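Local coordinates for NimC/NimA family protein (Clostridium acetobutylicum, PDB 2IG6), which binds flavin mononucleotide and is probably an oxidoreductase of the pyridoxamine 5'-phosphate oxidase-like NimC/NimA family, at residues M20-A23 and L24-K28; V61-N64 and T65-C68. All coordinates share one frame; numbering follows the deposited sequence. Where two conformers were deposited one is given.

Interaction 1: M20-A23 and L24-K28; sequences MKRA and LEFLK
Arg22 reaches forward along its helix to Glu25, three residues on, and closes a salt bridge with NH1 2.8 Å from OE1. The bond is bent, with an N-H...O angle of 131°: OE1 is met from above the carboxylate plane, and the guanidinium and carboxylate planes stand 87° apart. The arginine chain leaves with CG anti to the backbone N and then bends at chi2 (50°), which swings the guanidinium over the next turn, where CB of Phe26 lies over one of its faces. NE pairs with Glu146 across to strand 146-149, NH1 has a second, long and weak partner in Glu29, and NH2 is also hydrogen-bonded outside the two segments. Arg22, Glu25 and Phe26 all lie on helix 13-30, which packs its buried side on the antiparallel sheet: Phe26 and Leu27 touch Ile90, and Phe26 also touches Ile138. Its i to i+4 backbone bonds are regular here. The oxygens of Met20, Lys21, Arg22 and Ala23 receive the N-H groups of Leu24, Glu25, Phe26 and Leu27, as in Leu27 N to Ala23 O at 2.8 Å. Lys21, its chain curled by successive bends, runs beside Leu24 with NZ 4.1 Å from CD2, while the ammonium itself is paired with Glu53 of strand 52-54. SE of Met20, a selenomethionine, lies 4.3 Å from Leu24 CB.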
loop_
_atom_site.group_PDB
_atom_site.type_symbol
_atom_site.label_atom_id
_atom_site.label_comp_id
_atom_site.label_asym_id
_atom_site.label_seq_id
_atom_site.Cartn_x
_atom_site.Cartn_y
_atom_site.Cartn_z
HETATM N N MSE A 20 15.055 -11.785 7.135
HETATM C CA MSE A 20 13.718 -12.374 7.137
HETATM C C MSE A 20 13.096 -12.244 8.536
HETATM O O MSE A 20 11.964 -11.789 8.662
HETATM C CB MSE A 20 13.769 -13.841 6.701
HETATM C CG MSE A 20 12.403 -14.548 6.559
HETATM SE SE MSE A 20 11.598 -15.131 8.235
HETATM C CE MSE A 20 12.756 -16.379 8.613
ATOM N N LYS A 21 13.836 -12.610 9.585
ATOM C CA LYS A 21 13.257 -12.590 10.928
ATOM C C LYS A 21 12.855 -11.178 11.338
ATOM O O LYS A 21 11.839 -10.988 12.004
ATOM C CB LYS A 21 14.196 -13.231 11.954
ATOM C CG LYS A 21 14.292 -14.769 11.802
ATOM C CD LYS A 21 12.976 -15.514 12.168
ATOM C CE LYS A 21 12.822 -15.746 13.677
ATOM N NZ LYS A 21 11.410 -15.600 14.148
ATOM N N ARG A 22 13.641 -10.192 10.922
ATOM C CA ARG A 22 13.346 -8.797 11.220
ATOM C C ARG A 22 12.089 -8.329 10.503
ATOM O O ARG A 22 11.230 -7.682 11.098
ATOM C CB ARG A 22 14.544 -7.898 10.866
ATOM C CG ARG A 22 14.343 -6.409 11.187
ATOM C CD ARG A 22 13.834 -6.181 12.631
ATOM N NE ARG A 22 13.674 -4.759 12.929
ATOM C CZ ARG A 22 12.730 -4.237 13.709
ATOM N NH1 ARG A 22 11.808 -4.997 14.294
ATOM N NH2 ARG A 22 12.690 -2.915 13.880
ATOM N N ALA A 23 11.974 -8.682 9.232
ATOM C CA ALA A 23 10.779 -8.376 8.451
ATOM C C ALA A 23 9.522 -9.045 9.055
ATOM O O ALA A 23 8.492 -8.405 9.202
ATOM C CB ALA A 23 10.970 -8.783 7.007
ATOM N N LEU A 24 9.638 -10.310 9.441
ATOM C CA LEU A 24 8.528 -11.043 10.028
ATOM C C LEU A 24 8.088 -10.358 11.316
ATOM O O LEU A 24 6.901 -10.089 11.511
ATOM C CB LEU A 24 8.946 -12.489 10.311
ATOM C CG LEU A 24 7.899 -13.401 10.956
ATOM C CD1 LEU A 24 6.742 -13.663 9.991
ATOM C CD2 LEU A 24 8.557 -14.682 11.401
ATOM N N GLU A 25 9.059 -10.071 12.180
ATOM C CA GLU A 25 8.822 -9.404 13.465
ATOM C C GLU A 25 8.131 -8.073 13.247
ATOM O O GLU A 25 7.143 -7.777 13.909
ATOM C CB GLU A 25 10.146 -9.174 14.188
ATOM C CG GLU A 25 10.049 -8.458 15.525
ATOM C CD GLU A 25 11.426 -8.178 16.112
ATOM O OE1 GLU A 25 12.245 -7.525 15.435
ATOM O OE2 GLU A 25 11.696 -8.638 17.240
ATOM N N PHE A 26 8.680 -7.272 12.334
ATOM C CA PHE A 26 8.136 -5.948 12.106
ATOM C C PHE A 26 6.717 -6.010 11.522
ATOM O O PHE A 26 5.826 -5.268 11.962
ATOM C CB PHE A 26 9.064 -5.074 11.245
ATOM C CG PHE A 26 8.638 -3.624 11.248
ATOM C CD1 PHE A 26 9.066 -2.775 12.247
ATOM C CD2 PHE A 26 7.723 -3.165 10.326
ATOM C CE1 PHE A 26 8.623 -1.456 12.296
ATOM C CE2 PHE A 26 7.276 -1.843 10.362
ATOM C CZ PHE A 26 7.724 -1.004 11.338
ATOM N N LEU A 27 6.495 -6.893 10.551
ATOM C CA LEU A 27 5.161 -7.050 9.961
ATOM C C LEU A 27 4.132 -7.519 10.983
ATOM O O LEU A 27 2.987 -7.077 10.945
ATOM C CB LEU A 27 5.192 -7.990 8.750
ATOM C CG LEU A 27 5.870 -7.363 7.513
ATOM C CD1 LEU A 27 6.042 -8.367 6.380
ATOM C CD2 LEU A 27 5.110 -6.137 7.017
ATOM N N LYS A 28 4.546 -8.403 11.904
ATOM C CA LYS A 28 3.715 -8.743 13.058
ATOM C C LYS A 28 3.373 -7.538 13.937
ATOM O O LYS A 28 2.244 -7.423 14.384
ATOM C CB LYS A 28 4.361 -9.885 13.866
ATOM C CG LYS A 28 4.271 -11.194 13.140
ATOM C CD LYS A 28 4.812 -12.332 13.971
ATOM C CE LYS A 28 4.571 -13.648 13.290
ATOM N NZ LYS A 28 4.611 -14.726 14.295
#

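Interaction 2: V61-N64 and T65-C68; sequences VSNN and TKKC. With FMN (flavin mononucleotide), chain D.
Strand 57-63 ends in a type I beta turn from Asn63 to Lys66, closed by Lys66 N to Asn63 O at 3.1 Å, and Lys66 then takes the N-cap position of helix 67-74. This strand-turn-helix corner forms one wall of the flavin mononucleotide site in the pyridoxamine 5'-phosphate oxidase-like fold. The Asn63 side chain braces the turn in the manner of an Asx turn: OD1 takes Thr65 N at 2.9 Å, in the carbonyl plane, and Thr65 OG1 at 2.6 Å from above that plane. Two bonds thus fix the rotation of the amide. The chi1 of Thr65 (70°) sets the hydroxyl between the backbone N and the carbonyl carbon, where OG1 can join its own N-H at OD1. Lys66 crosses Asn63 at about a right angle, its CE 3.6 Å from Asn63 CB, and runs extended beyond CG to place NZ between two cofactor oxygens, ribityl O3' and isoalloxazine O2. O2 also accepts Ser62 OG at 2.8 Å, a pair of donors that would probably draw electron density toward the pyrimidine end of the flavin. Beside it, Val61 O receives flavin N3, so backbone and side chains together read that edge. The phosphate lies at the start of the helix, whose N-H groups would probably help to stabilise its charge, and Cys68 N meets O3P at 2.9 Å.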
loop_
_atom_site.group_PDB
_atom_site.type_symbol
_atom_site.label_atom_id
_atom_site.label_comp_id
_atom_site.label_asym_id
_atom_site.label_seq_id
_atom_site.Cartn_x
_atom_site.Cartn_y
_atom_site.Cartn_z
ATOM N N VAL A 61 -0.250 -15.197 2.530
ATOM C CA VAL A 61 -1.274 -16.115 2.086
ATOM C C VAL A 61 -2.260 -15.384 1.202
ATOM O O VAL A 61 -2.438 -14.160 1.303
ATOM C CB VAL A 61 -2.002 -16.835 3.286
ATOM C CG1 VAL A 61 -0.996 -17.427 4.258
ATOM C CG2 VAL A 61 -2.941 -15.904 4.011
ATOM N N SER A 62 -2.898 -16.135 0.322
ATOM C CA SER A 62 -3.983 -15.615 -0.477
ATOM C C SER A 62 -4.860 -16.772 -0.963
ATOM O O SER A 62 -4.909 -17.823 -0.357
ATOM C CB SER A 62 -3.466 -14.747 -1.652
ATOM O OG SER A 62 -4.463 -13.825 -2.069
ATOM N N ASN A 63 -5.588 -16.502 -2.028
ATOM C CA ASN A 63 -6.649 -17.354 -2.568
ATOM C C ASN A 63 -6.436 -17.337 -4.088
ATOM O O ASN A 63 -6.353 -16.254 -4.675
ATOM C CB ASN A 63 -7.925 -16.623 -2.133
ATOM C CG ASN A 63 -9.167 -17.094 -2.768
ATOM O OD1 ASN A 63 -9.191 -17.559 -3.888
ATOM N ND2 ASN A 63 -10.258 -16.887 -2.057
ATOM N N ASN A 64 -6.345 -18.508 -4.711
ATOM C CA ASN A 64 -5.967 -18.585 -6.126
ATOM C C ASN A 64 -7.039 -18.127 -7.108
ATOM O O ASN A 64 -6.808 -18.110 -8.317
ATOM C CB ASN A 64 -5.442 -19.973 -6.492
ATOM C CG ASN A 64 -6.486 -21.067 -6.326
ATOM O OD1 ASN A 64 -7.691 -20.825 -6.446
ATOM N ND2 ASN A 64 -6.020 -22.274 -6.031
ATOM N N THR A 65 -8.201 -17.730 -6.588
ATOM C CA THR A 65 -9.257 -17.156 -7.401
ATOM C C THR A 65 -9.202 -15.631 -7.441
ATOM O O THR A 65 -9.917 -15.025 -8.221
ATOM C CB THR A 65 -10.667 -17.583 -6.901
ATOM O OG1 THR A 65 -10.961 -16.967 -5.637
ATOM C CG2 THR A 65 -10.760 -19.097 -6.777
ATOM N N LYS A 66 -8.379 -15.012 -6.597
ATOM C CA LYS A 66 -8.360 -13.549 -6.466
ATOM C C LYS A 66 -7.471 -12.866 -7.494
ATOM O O LYS A 66 -6.452 -13.418 -7.921
ATOM C CB LYS A 66 -7.853 -13.139 -5.086
ATOM C CG LYS A 66 -8.775 -13.479 -3.932
ATOM C CD LYS A 66 -8.131 -12.924 -2.660
ATOM C CE LYS A 66 -8.908 -13.206 -1.391
ATOM N NZ LYS A 66 -8.297 -12.454 -0.246
ATOM N N LYS A 67 -7.841 -11.638 -7.859
ATOM C CA LYS A 67 -7.042 -10.828 -8.768
ATOM C C LYS A 67 -5.615 -10.620 -8.239
ATOM O O LYS A 67 -4.651 -10.672 -9.003
ATOM C CB LYS A 67 -7.719 -9.454 -9.032
ATOM C CG LYS A 67 -9.003 -9.549 -9.846
ATOM C CD LYS A 67 -9.682 -8.178 -10.067
ATOM N N CYS A 68 -5.476 -10.394 -6.941
ATOM C CA CYS A 68 -4.159 -10.151 -6.366
ATOM C C CYS A 68 -3.227 -11.347 -6.590
ATOM O O CYS A 68 -2.063 -11.161 -6.924
ATOM C CB CYS A 68 -4.235 -9.765 -4.881
ATOM S SG CYS A 68 -4.931 -10.995 -3.744
HETATM N N1 FMN D . -6.394 -11.152 1.564
HETATM C C2 FMN D . -5.442 -12.129 1.329
HETATM O O2 FMN D . -5.500 -12.748 0.277
HETATM N N3 FMN D . -4.445 -12.365 2.251
HETATM C C4 FMN D . -4.404 -11.693 3.454
HETATM O O4 FMN D . -3.420 -11.780 4.191
HETATM C C4A FMN D . -5.364 -10.703 3.695
HETATM N N5 FMN D . -5.354 -10.009 4.897
HETATM C C5A FMN D . -6.288 -9.012 5.110
HETATM C C6 FMN D . -6.254 -8.289 6.302
HETATM C C7 FMN D . -7.189 -7.289 6.521
HETATM C C7M FMN D . -7.165 -6.583 7.840
HETATM C C8 FMN D . -8.158 -7.021 5.549
HETATM C C8M FMN D . -9.077 -5.837 5.662
HETATM C C9 FMN D . -8.215 -7.742 4.376
HETATM C C9A FMN D . -7.252 -8.749 4.142
HETATM N N10 FMN D . -7.290 -9.465 2.959
HETATM C C10 FMN D . -6.340 -10.455 2.744
HETATM C "C1'" FMN D . -8.381 -9.334 1.936
HETATM C "C2'" FMN D . -7.907 -8.493 0.744
HETATM O "O2'" FMN D . -7.601 -7.147 1.128
HETATM C "C3'" FMN D . -9.005 -8.524 -0.304
HETATM O "O3'" FMN D . -9.391 -9.868 -0.604
HETATM C "C4'" FMN D . -8.598 -7.796 -1.583
HETATM O "O4'" FMN D . -9.775 -7.529 -2.307
HETATM C "C5'" FMN D . -7.681 -8.651 -2.458
HETATM O "O5'" FMN D . -7.055 -7.909 -3.499
HETATM P P FMN D . -7.694 -7.938 -4.975
HETATM O O1P FMN D . -6.888 -7.102 -5.898
HETATM O O2P FMN D . -9.104 -7.408 -4.850
HETATM O O3P FMN D . -7.761 -9.369 -5.470
#

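Interaction 1 lies wholly within helix 13-30 and comes first along the chain; interaction 2 follows at the junction of strand 57-63 and helix 67-74. Their centres are 22 Å apart, on opposite sides of the chain's centre, and their nearest atoms stay about 10 Å from each other. The antiparallel sheet joins them: strand 126-139 carries Ile138 against the helix of interaction 1 and pairs with strand 57-63 of interaction 2. Of the two contacts, only interaction 2 touches the cofactor, whereas the side chain of Leu27 is about 10 Å from it. Interaction 1 is thus helix-on-sheet packing away from the cofactor, while interaction 2 is part of a site to which Arg91 of the second subunit also contributes.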